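Local coordinates for lipoprotein (Colwellia psychrerythraea, PDB 3O0Y) that is of unknown function but belongs to the DUF885 family of the peptidase MA clan, and is a putative lipoprotein that may bind lipid, at residues D538-A541 against E542-Y546; K517-T520 against R521-I525; L502-A505 against V506-V509. All coordinates share one frame; numbering follows the deposited sequence.

In the fold
All three contacts are local, yet together they illustrate how helix faces divide their labour. Contact 3, within helix 491-515, is the buried one; contact 1, within helix 536-548, is partly buried, and contact 2, at the start of helix 521-532, lies at the surface. Contacts 1 and 3 share a bound sulfate and are joined by the salt bridge of Glu-542 with Arg-507, so arginines round an anion mark their polar sides, with apolar pairs on the others. Contact 2 is built on capping bonds, with a charged pair, Arg-521 and Glu-522, beside them. It meets contact 1 through Arg-521 and Glu-544, and contact 3 where Trp-519 packs on Val-509.

Contact 1. Residues D538-A541 against E542-Y546; sequences DVVA and EIERY. With SO4 (sulfate ion), chain D.
Val-539 and Ile-543, one turn apart in helix 536-548, lie side by side and point the same way, their CG1 atoms 4.1 Å apart. This is the close-packed side of the turn: both residues are buried against helix 521-532, where Met-528 meets Val-539 and Ile-525 meets Ile-543. The backbone bond from Ile-543 N to Val-539 O is almost straight, at 176°. Val-540 and Glu-544 lie alongside each other in the same sense on a more open side, partly exposed, with Val-540 CG1 3.6 Å from Glu-544 OE2. The methyl flanks the carboxylate, whose charge is met by Arg-521, and Ala-541 beside them is exposed.

The polar flank is built differently. Glu-542 CG rests 3.3 Å from Asp-538 O, and a bend at chi2 (-74°) turns the carboxylate toward Tyr-546 and Arg-507: OE1 takes a weak hydrogen bond from Tyr-546 OH at 2.7 Å while forming a salt bridge with Arg-507. Arg-545 NH2 stands 3.8 Å from Glu-542 OE1, a long, purely electrostatic pairing, since that oxygen lies well out of the guanidinium plane. The in-plane edge of Arg-545 is turned instead to the sulfate, where NH2 donates to O4 at 2.7 Å and NH1 adds a weaker bond. One carboxylate among arginines therefore probably offsets part of their positive charge, while the remainder is likely to suit an anion such as this sulfate, itself probably from the crystallisation liquor.

Contact 2. Residues K517-T520 against R521-I525; sequences KRWT and REQAI
Thr-520 and Gln-523 meet where the loop 517-520 passes into helix 521-532, with Thr-520 as the N-cap. Arg-521, the first residue of the helix, leads away from the loop toward helix 536-548, its chain extended from CG to NE, where Glu-544 takes up its charge. Arg-521 NH2 also forms a salt bridge with Glu-522 OE2 at 3.0 Å, close to the guanidinium plane but on the anti side of the carboxylate and somewhat out of the carboxylate plane; Ile-525 CD1 sits over one guanidinium face. Glu-522 bends at chi2, bringing OE1 to 3.7 Å from Thr-520 CB.

Gln-523 completes a capping box. Its backbone N donates to Thr-520 OG1 at 3.1 Å, a bond made possible by a chi1 of 66° that tucks the hydroxyl between backbone N and carbonyl carbon. In return, Thr-520 N donates to Gln-523 OE1, also at 3.1 Å and fairly straight at 164°, although the donor stands well above the plane of the amide carbonyl. A valine in place of Thr-520 would probably leave Gln-523 N without its capping acceptor and weaken the first turn. Ala-524 follows with an ordinary helical bond from its N to Thr-520 O, and its CA approaches the edge of the Trp-519 ring, 3.9 Å from CE3.

Around this corner, Trp-519 packs on Val-509 and Val-510 of helix 491-515 and meets Tyr-527 edge-to-face. Ala-524 touches both Leu-514 and Ile-543, so the capped end of helix 521-532 is lodged between helices 491-515 and 536-548.

Contact 3. Residues L502-A505 against V506-V509; sequences LFRA and VRLV. With SO4 (sulfate ion), chain D.
With CG anti to the carbonyl carbon (chi1 -78°) and the chain extended from there to NE, Arg-507 runs back past the ring of Phe-503, the residue one turn earlier. Arg-504 departs from such straightness: a chi2 of 110° bends it, bringing its guanidinium alongside that of Arg-507. The two arginines point the same way with their planes well inclined to each other, and Arg-504 NE lies 3.7 Å from Arg-507 NH1.

The sulfate bound by both probably offsets the two like charges. Its O1 is gripped twice, by Arg-504 NH2 at 2.7 Å and by Arg-507 NH1 at 3.0 Å, the latter bond nearly straight at 165°. Arg-507 NH2 donates to O4, so that two nitrogens of one guanidinium reach two oxygens of the ion, whose sulfur lies in the guanidinium plane. Phe-503 meets this group from another direction, its CD2 over one guanidinium face and Phe-503 CE2 3.8 Å from Arg-507 NH2; the guanidinium is at the ring's edge, which rules out a face stack. Arg-507 NE is held in addition by Tyr-546 OH.

Leu-502 and Val-506 form the greasy flank, Leu-502 CD1 to Val-506 CG2 4.3 Å, with a backbone bond from Val-506 N to Leu-502 O. Val-506 and Leu-502 both meet helix 302-326, and Val-506 and Phe-503 pack on Met-528 of helix 521-532.

Two arginines i and i+3 on one helix, joined by Arg-545 and Tyr-556 from elsewhere in the chain, make an anion-binding site; whether it receives a natural ligand is not established, as the sulfate probably came from the crystallisation liquor.

Contact 1. Residues D538-A541 against E542-Y546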
ATOM      1  N   ASP A 538     -14.088  -6.688  10.642  1.00 21.93           N
ATOM      2  CA  ASP A 538     -12.887  -6.660   9.818  1.00 21.31           C
ATOM      3  C   ASP A 538     -13.266  -6.905   8.346  1.00 19.53           C
ATOM      4  O   ASP A 538     -12.815  -6.176   7.429  1.00 17.16           O
ATOM      5  CB  ASP A 538     -11.869  -7.662  10.375  1.00 23.93           C
ATOM      6  CG  ASP A 538     -11.562  -7.368  11.893  1.00 30.57           C
ATOM      7  OD1 ASP A 538     -11.404  -6.149  12.177  1.00 34.93           O
ATOM      8  OD2 ASP A 538     -11.546  -8.278  12.792  1.00 38.39           O
ATOM      9  N   VAL A 539     -14.162  -7.845   8.127  1.00 15.64           N
ATOM     10  CA  VAL A 539     -14.624  -8.078   6.777  1.00 13.19           C
ATOM     11  C   VAL A 539     -15.331  -6.890   6.170  1.00 12.43           C
ATOM     12  O   VAL A 539     -15.110  -6.594   5.013  1.00 11.98           O
ATOM     13  CB  VAL A 539     -15.425  -9.365   6.674  1.00 13.09           C
ATOM     14  CG1 VAL A 539     -15.921  -9.571   5.206  1.00 13.22           C
ATOM     15  CG2 VAL A 539     -14.505 -10.514   7.068  1.00 15.69           C
ATOM     16  N   VAL A 540     -16.169  -6.200   6.934  1.00 12.30           N
ATOM     17  CA  VAL A 540     -16.872  -4.994   6.467  1.00 11.86           C
ATOM     18  C   VAL A 540     -15.849  -3.953   5.958  1.00 11.40           C
ATOM     19  O   VAL A 540     -15.985  -3.419   4.842  1.00 12.51           O
ATOM     20  CB  VAL A 540     -17.737  -4.335   7.541  1.00 14.19           C
ATOM     21  CG1 VAL A 540     -18.192  -2.986   7.024  1.00 14.56           C
ATOM     22  CG2 VAL A 540     -18.987  -5.201   7.832  1.00 17.01           C
ATOM     23  N   ALA A 541     -14.779  -3.727   6.731  1.00  9.91           N
ATOM     24  CA  ALA A 541     -13.773  -2.756   6.298  1.00 11.81           C
ATOM     25  C   ALA A 541     -13.049  -3.198   5.022  1.00 10.52           C
ATOM     26  O   ALA A 541     -12.742  -2.360   4.162  1.00  8.42           O
ATOM     27  CB  ALA A 541     -12.791  -2.468   7.416  1.00 13.18           C
ATOM     28  N   GLU A 542     -12.765  -4.498   4.886  1.00 10.60           N
ATOM     29  CA  GLU A 542     -12.140  -4.994   3.695  1.00 10.79           C
ATOM     30  C   GLU A 542     -13.012  -4.817   2.463  1.00  8.92           C
ATOM     31  O   GLU A 542     -12.565  -4.313   1.400  1.00  8.03           O
ATOM     32  CB  GLU A 542     -11.787  -6.462   3.856  1.00 11.32           C
ATOM     33  CG  GLU A 542     -10.768  -6.744   4.905  1.00 14.32           C
ATOM     34  CD  GLU A 542      -9.388  -6.366   4.510  1.00 22.50           C
ATOM     35  OE1 GLU A 542      -8.985  -6.518   3.312  1.00 18.92           O
ATOM     36  OE2 GLU A 542      -8.716  -5.883   5.421  1.00 28.00           O
ATOM     37  N   ILE A 543     -14.253  -5.276   2.545  1.00  8.67           N
ATOM     38  CA  ILE A 543     -15.147  -5.161   1.375  1.00  8.48           C
ATOM     39  C   ILE A 543     -15.312  -3.670   0.967  1.00  8.63           C
ATOM     40  O   ILE A 543     -15.201  -3.324  -0.208  1.00  7.65           O
ATOM     41  CB  ILE A 543     -16.552  -5.818   1.648  1.00  8.32           C
ATOM     42  CG1 ILE A 543     -16.387  -7.321   1.848  1.00 10.19           C
ATOM     43  CG2 ILE A 543     -17.602  -5.401   0.504  1.00 10.24           C
ATOM     44  CD1 ILE A 543     -15.531  -8.073   0.800  1.00  9.88           C
ATOM     45  N   GLU A 544     -15.444  -2.756   1.932  1.00  8.85           N
ATOM     46  CA  GLU A 544     -15.530  -1.333   1.585  1.00  8.06           C
ATOM     47  C   GLU A 544     -14.233  -0.760   0.989  1.00  8.43           C
ATOM     48  O   GLU A 544     -14.243   0.089   0.129  1.00  6.60           O
ATOM     49  CB  GLU A 544     -16.040  -0.487   2.758  1.00 10.50           C
ATOM     50  CG  GLU A 544     -17.508  -0.964   3.160  1.00  8.45           C
ATOM     51  CD  GLU A 544     -18.154  -0.222   4.293  1.00 11.46           C
ATOM     52  OE1 GLU A 544     -17.560   0.784   4.757  1.00 14.32           O
ATOM     53  OE2 GLU A 544     -19.312  -0.567   4.649  1.00 14.85           O
ATOM     54  N   ARG A 545     -13.099  -1.261   1.442  1.00  7.77           N
ATOM     55  CA  ARG A 545     -11.807  -0.953   0.839  1.00  7.98           C
ATOM     56  C   ARG A 545     -11.832  -1.389  -0.646  1.00  6.79           C
ATOM     57  O   ARG A 545     -11.416  -0.611  -1.512  1.00  7.22           O
ATOM     58  CB  ARG A 545     -10.676  -1.700   1.587  1.00  8.47           C
ATOM     59  CG  ARG A 545      -9.409  -1.889   0.813  1.00  7.14           C
ATOM     60  CD  ARG A 545      -8.394  -2.690   1.644  1.00  9.70           C
ATOM     61  NE  ARG A 545      -7.360  -3.250   0.814  1.00  7.50           N
ATOM     62  CZ  ARG A 545      -6.311  -3.874   1.310  1.00 10.56           C
ATOM     63  NH1 ARG A 545      -5.429  -4.391   0.499  1.00  9.04           N
ATOM     64  NH2 ARG A 545      -6.193  -3.995   2.628  1.00 11.15           N
ATOM     65  N   TYR A 546     -12.273  -2.603  -0.922  1.00  8.55           N
ATOM     66  CA  TYR A 546     -12.211  -3.157  -2.308  1.00  7.68           C
ATOM     67  C   TYR A 546     -13.077  -2.328  -3.217  1.00  8.05           C
ATOM     68  O   TYR A 546     -12.766  -2.076  -4.405  1.00  7.32           O
ATOM     69  CB  TYR A 546     -12.612  -4.621  -2.388  1.00  6.99           C
ATOM     70  CG  TYR A 546     -11.815  -5.517  -1.449  1.00  5.32           C
ATOM     71  CD1 TYR A 546     -10.564  -5.189  -0.997  1.00  7.51           C
ATOM     72  CD2 TYR A 546     -12.384  -6.656  -0.967  1.00  7.83           C
ATOM     73  CE1 TYR A 546      -9.916  -6.030  -0.094  1.00  8.49           C
ATOM     74  CE2 TYR A 546     -11.723  -7.494  -0.063  1.00  7.11           C
ATOM     75  CZ  TYR A 546     -10.538  -7.160   0.373  1.00  8.20           C
ATOM     76  OH  TYR A 546      -9.951  -8.035   1.319  1.00  8.25           O
TER
HETATM   77  S   SO4 D 610      -2.793  -6.175   3.247  1.00 22.32           S
HETATM   78  O1  SO4 D 610      -2.744  -7.608   2.851  1.00 20.64           O
HETATM   79  O2  SO4 D 610      -2.196  -6.049   4.535  1.00 25.87           O
HETATM   80  O3  SO4 D 610      -1.987  -5.309   2.352  1.00 24.42           O
HETATM   81  O4  SO4 D 610      -4.127  -5.655   3.104  1.00 29.62           O

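Contact 2. Residues K517-T520 against R521-I525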
ATOM      1  N   LYS A 517     -18.983  -9.119 -11.575  1.00  9.80           N
ATOM      2  CA  LYS A 517     -20.152  -9.990 -11.443  1.00 10.57           C
ATOM      3  C   LYS A 517     -21.331  -9.326 -10.752  1.00  9.82           C
ATOM      4  O   LYS A 517     -22.378  -9.957 -10.603  1.00 10.23           O
ATOM      5  CB  LYS A 517     -19.791 -11.286 -10.752  1.00 10.98           C
ATOM      6  CG  LYS A 517     -18.674 -12.048 -11.363  1.00 16.72           C
ATOM      7  CD  LYS A 517     -18.927 -12.488 -12.765  1.00 25.02           C
ATOM      8  CE  LYS A 517     -17.729 -13.353 -13.206  1.00 33.37           C
ATOM      9  NZ  LYS A 517     -16.390 -12.616 -12.917  1.00 38.82           N
ATOM     10  N   ARG A 518     -21.142  -8.081 -10.307  1.00  9.05           N
ATOM     11  CA  ARG A 518     -22.179  -7.242  -9.697  1.00  9.22           C
ATOM     12  C   ARG A 518     -22.680  -7.818  -8.370  1.00  8.85           C
ATOM     13  O   ARG A 518     -23.786  -7.570  -7.974  1.00  9.46           O
ATOM     14  CB  ARG A 518     -23.336  -7.048 -10.697  1.00 10.30           C
ATOM     15  CG  ARG A 518     -22.817  -6.460 -12.018  1.00 11.29           C
ATOM     16  CD  ARG A 518     -24.000  -6.116 -12.942  1.00 12.30           C
ATOM     17  NE  ARG A 518     -23.484  -5.578 -14.194  1.00 18.46           N
ATOM     18  CZ  ARG A 518     -24.233  -4.996 -15.123  1.00 24.56           C
ATOM     19  NH1 ARG A 518     -25.554  -4.902 -14.955  1.00 24.93           N
ATOM     20  NH2 ARG A 518     -23.654  -4.510 -16.216  1.00 26.05           N
ATOM     21  N   TRP A 519     -21.812  -8.528  -7.639  1.00  7.91           N
ATOM     22  CA  TRP A 519     -22.118  -8.852  -6.265  1.00  8.70           C
ATOM     23  C   TRP A 519     -22.382  -7.580  -5.463  1.00  9.24           C
ATOM     24  O   TRP A 519     -21.726  -6.584  -5.630  1.00  8.74           O
ATOM     25  CB  TRP A 519     -20.952  -9.590  -5.584  1.00  8.65           C
ATOM     26  CG  TRP A 519     -20.650 -10.932  -6.051  1.00  7.87           C
ATOM     27  CD1 TRP A 519     -20.926 -11.520  -7.269  1.00  6.53           C
ATOM     28  CD2 TRP A 519     -19.915 -11.902  -5.310  1.00  9.38           C
ATOM     29  NE1 TRP A 519     -20.401 -12.774  -7.315  1.00  6.99           N
ATOM     30  CE2 TRP A 519     -19.751 -13.021  -6.123  1.00  8.46           C
ATOM     31  CE3 TRP A 519     -19.404 -11.924  -4.022  1.00 10.76           C
ATOM     32  CZ2 TRP A 519     -19.125 -14.159  -5.671  1.00 10.50           C
ATOM     33  CZ3 TRP A 519     -18.743 -13.051  -3.588  1.00  9.25           C
ATOM     34  CH2 TRP A 519     -18.607 -14.132  -4.392  1.00  8.54           C
ATOM     35  N   THR A 520     -23.334  -7.632  -4.529  1.00  8.69           N
ATOM     36  CA  THR A 520     -23.556  -6.535  -3.617  1.00  8.96           C
ATOM     37  C   THR A 520     -22.474  -6.581  -2.517  1.00  9.33           C
ATOM     38  O   THR A 520     -21.860  -7.621  -2.258  1.00  8.91           O
ATOM     39  CB  THR A 520     -24.959  -6.670  -2.978  1.00  9.48           C
ATOM     40  OG1 THR A 520     -24.964  -7.847  -2.167  1.00 10.27           O
ATOM     41  CG2 THR A 520     -26.035  -6.760  -4.075  1.00 11.52           C
ATOM     42  N   ARG A 521     -22.342  -5.465  -1.817  1.00 10.42           N
ATOM     43  CA  ARG A 521     -21.544  -5.370  -0.609  1.00 10.84           C
ATOM     44  C   ARG A 521     -21.893  -6.492   0.379  1.00  9.31           C
ATOM     45  O   ARG A 521     -21.022  -7.197   0.901  1.00  8.35           O
ATOM     46  CB  ARG A 521     -21.702  -3.978  -0.006  1.00 10.13           C
ATOM     47  CG  ARG A 521     -21.189  -3.793   1.362  1.00 10.81           C
ATOM     48  CD  ARG A 521     -21.678  -2.490   1.948  1.00  8.64           C
ATOM     49  NE  ARG A 521     -21.265  -2.289   3.332  1.00 13.18           N
ATOM     50  CZ  ARG A 521     -21.859  -2.797   4.416  1.00 15.52           C
ATOM     51  NH1 ARG A 521     -21.322  -2.573   5.591  1.00 17.31           N
ATOM     52  NH2 ARG A 521     -22.962  -3.514   4.342  1.00 15.73           N
ATOM     53  N   GLU A 522     -23.162  -6.721   0.546  1.00  9.82           N
ATOM     54  CA  GLU A 522     -23.595  -7.675   1.574  1.00 10.78           C
ATOM     55  C   GLU A 522     -23.277  -9.098   1.193  1.00  9.22           C
ATOM     56  O   GLU A 522     -22.879  -9.861   2.043  1.00 10.72           O
ATOM     57  CB  GLU A 522     -25.086  -7.516   1.827  1.00 12.05           C
ATOM     58  CG  GLU A 522     -25.473  -6.138   2.477  1.00 13.07           C
ATOM     59  CD  GLU A 522     -25.308  -4.931   1.549  1.00 16.41           C
ATOM     60  OE1 GLU A 522     -25.510  -5.024   0.290  1.00 13.18           O
ATOM     61  OE2 GLU A 522     -24.912  -3.863   2.118  1.00 17.60           O
ATOM     62  N   GLN A 523     -23.366  -9.429  -0.089  1.00  9.42           N
ATOM     63  CA  GLN A 523     -23.016 -10.774  -0.589  1.00  9.36           C
ATOM     64  C   GLN A 523     -21.526 -11.004  -0.444  1.00  9.69           C
ATOM     65  O   GLN A 523     -21.087 -12.137  -0.072  1.00  9.79           O
ATOM     66  CB  GLN A 523     -23.459 -10.961  -2.063  1.00  8.80           C
ATOM     67  CG  GLN A 523     -24.953 -11.015  -2.239  1.00 12.88           C
ATOM     68  CD  GLN A 523     -25.432 -10.664  -3.659  1.00 14.43           C
ATOM     69  OE1 GLN A 523     -24.644 -10.405  -4.556  1.00 11.07           O
ATOM     70  NE2 GLN A 523     -26.726 -10.720  -3.869  1.00 11.85           N
ATOM     71  N   ALA A 524     -20.734  -9.959  -0.738  1.00  9.07           N
ATOM     72  CA  ALA A 524     -19.279 -10.074  -0.634  1.00  9.05           C
ATOM     73  C   ALA A 524     -18.879 -10.267   0.845  1.00  9.28           C
ATOM     74  O   ALA A 524     -18.033 -11.122   1.175  1.00  9.07           O
ATOM     75  CB  ALA A 524     -18.594  -8.803  -1.257  1.00  8.07           C
ATOM     76  N   ILE A 525     -19.503  -9.503   1.748  1.00 10.36           N
ATOM     77  CA  ILE A 525     -19.222  -9.667   3.194  1.00 10.74           C
ATOM     78  C   ILE A 525     -19.530 -11.115   3.655  1.00 11.19           C
ATOM     79  O   ILE A 525     -18.702 -11.771   4.309  1.00 13.19           O
ATOM     80  CB  ILE A 525     -20.062  -8.670   4.043  1.00 11.05           C
ATOM     81  CG1 ILE A 525     -19.591  -7.233   3.817  1.00 13.06           C
ATOM     82  CG2 ILE A 525     -19.962  -9.011   5.573  1.00 15.27           C
ATOM     83  CD1 ILE A 525     -20.495  -6.182   4.271  1.00 11.14           C
TER

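Contact 3. Residues L502-A505 against V506-V509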
ATOM      1  N   LEU A 502      -5.433 -18.011   2.164  1.00  7.19           N
ATOM      2  CA  LEU A 502      -6.855 -18.187   1.873  1.00  6.84           C
ATOM      3  C   LEU A 502      -7.522 -16.842   1.759  1.00  7.77           C
ATOM      4  O   LEU A 502      -8.279 -16.616   0.807  1.00  5.68           O
ATOM      5  CB  LEU A 502      -7.511 -19.024   2.969  1.00  5.41           C
ATOM      6  CG  LEU A 502      -9.031 -19.221   2.740  1.00  9.03           C
ATOM      7  CD1 LEU A 502      -9.405 -19.906   1.416  1.00 10.91           C
ATOM      8  CD2 LEU A 502      -9.557 -20.056   3.944  1.00  9.93           C
ATOM      9  N   PHE A 503      -7.177 -15.905   2.647  1.00  5.99           N
ATOM     10  CA  PHE A 503      -7.801 -14.587   2.630  1.00  7.77           C
ATOM     11  C   PHE A 503      -7.502 -13.903   1.296  1.00  6.51           C
ATOM     12  O   PHE A 503      -8.369 -13.242   0.723  1.00  7.20           O
ATOM     13  CB  PHE A 503      -7.269 -13.792   3.835  1.00  6.45           C
ATOM     14  CG  PHE A 503      -8.047 -12.566   4.129  1.00  8.12           C
ATOM     15  CD1 PHE A 503      -9.141 -12.639   4.943  1.00 15.48           C
ATOM     16  CD2 PHE A 503      -7.711 -11.369   3.561  1.00 13.79           C
ATOM     17  CE1 PHE A 503      -9.929 -11.473   5.237  1.00 16.43           C
ATOM     18  CE2 PHE A 503      -8.478 -10.200   3.837  1.00 15.65           C
ATOM     19  CZ  PHE A 503      -9.568 -10.266   4.683  1.00 14.98           C
ATOM     20  N   ARG A 504      -6.278 -14.046   0.819  1.00  6.70           N
ATOM     21  CA  ARG A 504      -5.882 -13.416  -0.400  1.00  6.79           C
ATOM     22  C   ARG A 504      -6.461 -14.114  -1.657  1.00  7.35           C
ATOM     23  O   ARG A 504      -6.682 -13.470  -2.670  1.00  8.92           O
ATOM     24  CB  ARG A 504      -4.385 -13.237  -0.479  1.00  8.26           C
ATOM     25  CG  ARG A 504      -3.919 -11.994   0.215  1.00 10.83           C
ATOM     26  CD  ARG A 504      -3.204 -12.260   1.397  1.00 22.72           C
ATOM     27  NE  ARG A 504      -2.974 -11.074   2.254  1.00 17.48           N
ATOM     28  CZ  ARG A 504      -3.343 -11.006   3.495  1.00 22.71           C
ATOM     29  NH1 ARG A 504      -4.079 -12.004   4.037  1.00 21.25           N
ATOM     30  NH2 ARG A 504      -3.060  -9.903   4.186  1.00 30.74           N
ATOM     31  N   ALA A 505      -6.762 -15.399  -1.579  1.00  6.45           N
ATOM     32  CA  ALA A 505      -7.500 -16.086  -2.628  1.00  6.75           C
ATOM     33  C   ALA A 505      -8.946 -15.580  -2.647  1.00  6.99           C
ATOM     34  O   ALA A 505      -9.510 -15.288  -3.734  1.00  6.48           O
ATOM     35  CB  ALA A 505      -7.394 -17.592  -2.390  1.00  7.57           C
ATOM     36  N   VAL A 506      -9.546 -15.455  -1.472  1.00  7.20           N
ATOM     37  CA  VAL A 506     -10.888 -14.857  -1.385  1.00  5.29           C
ATOM     38  C   VAL A 506     -10.944 -13.492  -2.041  1.00  6.71           C
ATOM     39  O   VAL A 506     -11.961 -13.142  -2.685  1.00  5.48           O
ATOM     40  CB  VAL A 506     -11.418 -14.846   0.074  1.00  7.15           C
ATOM     41  CG1 VAL A 506     -12.706 -14.026   0.232  1.00  6.90           C
ATOM     42  CG2 VAL A 506     -11.675 -16.313   0.535  1.00  6.25           C
ATOM     43  N   ARG A 507      -9.880 -12.679  -1.873  1.00  6.81           N
ATOM     44  CA  ARG A 507      -9.788 -11.387  -2.509  1.00  7.67           C
ATOM     45  C   ARG A 507      -9.978 -11.454  -4.012  1.00  8.28           C
ATOM     46  O   ARG A 507     -10.671 -10.610  -4.574  1.00  8.65           O
ATOM     47  CB  ARG A 507      -8.470 -10.695  -2.176  1.00  7.03           C
ATOM     48  CG  ARG A 507      -8.449 -10.095  -0.832  1.00  8.55           C
ATOM     49  CD  ARG A 507      -7.148  -9.332  -0.546  1.00  6.21           C
ATOM     50  NE  ARG A 507      -7.244  -8.528   0.660  1.00  7.56           N
ATOM     51  CZ  ARG A 507      -6.192  -8.076   1.356  1.00 12.06           C
ATOM     52  NH1 ARG A 507      -4.947  -8.276   0.925  1.00 11.50           N
ATOM     53  NH2 ARG A 507      -6.391  -7.386   2.485  1.00 12.04           N
ATOM     54  N   LEU A 508      -9.438 -12.457  -4.671  1.00  6.18           N
ATOM     55  CA  LEU A 508      -9.654 -12.613  -6.143  1.00  6.72           C
ATOM     56  C   LEU A 508     -11.145 -12.787  -6.458  1.00  8.45           C
ATOM     57  O   LEU A 508     -11.723 -12.225  -7.436  1.00  9.73           O
ATOM     58  CB  LEU A 508      -8.896 -13.832  -6.668  1.00  6.07           C
ATOM     59  CG  LEU A 508      -7.361 -13.758  -6.601  1.00  7.63           C
ATOM     60  CD1 LEU A 508      -6.893 -15.013  -7.372  1.00  7.91           C
ATOM     61  CD2 LEU A 508      -6.804 -12.449  -7.241  1.00  6.45           C
ATOM     62  N   VAL A 509     -11.812 -13.566  -5.605  1.00  6.86           N
ATOM     63  CA  VAL A 509     -13.210 -13.871  -5.811  1.00  6.30           C
ATOM     64  C   VAL A 509     -14.107 -12.642  -5.566  1.00  6.29           C
ATOM     65  O   VAL A 509     -15.030 -12.295  -6.368  1.00  8.78           O
ATOM     66  CB  VAL A 509     -13.669 -15.015  -4.920  1.00  4.83           C
ATOM     67  CG1 VAL A 509     -15.158 -15.282  -5.171  1.00  7.46           C
ATOM     68  CG2 VAL A 509     -12.897 -16.314  -5.184  1.00  6.92           C
TER
HETATM   69  S   SO4 D 610      -2.793  -6.175   3.247  1.00 22.32           S
HETATM   70  O1  SO4 D 610      -2.744  -7.608   2.851  1.00 20.64           O
HETATM   71  O2  SO4 D 610      -2.196  -6.049   4.535  1.00 25.87           O
HETATM   72  O3  SO4 D 610      -1.987  -5.309   2.352  1.00 24.42           O
HETATM   73  O4  SO4 D 610      -4.127  -5.655   3.104  1.00 29.62           O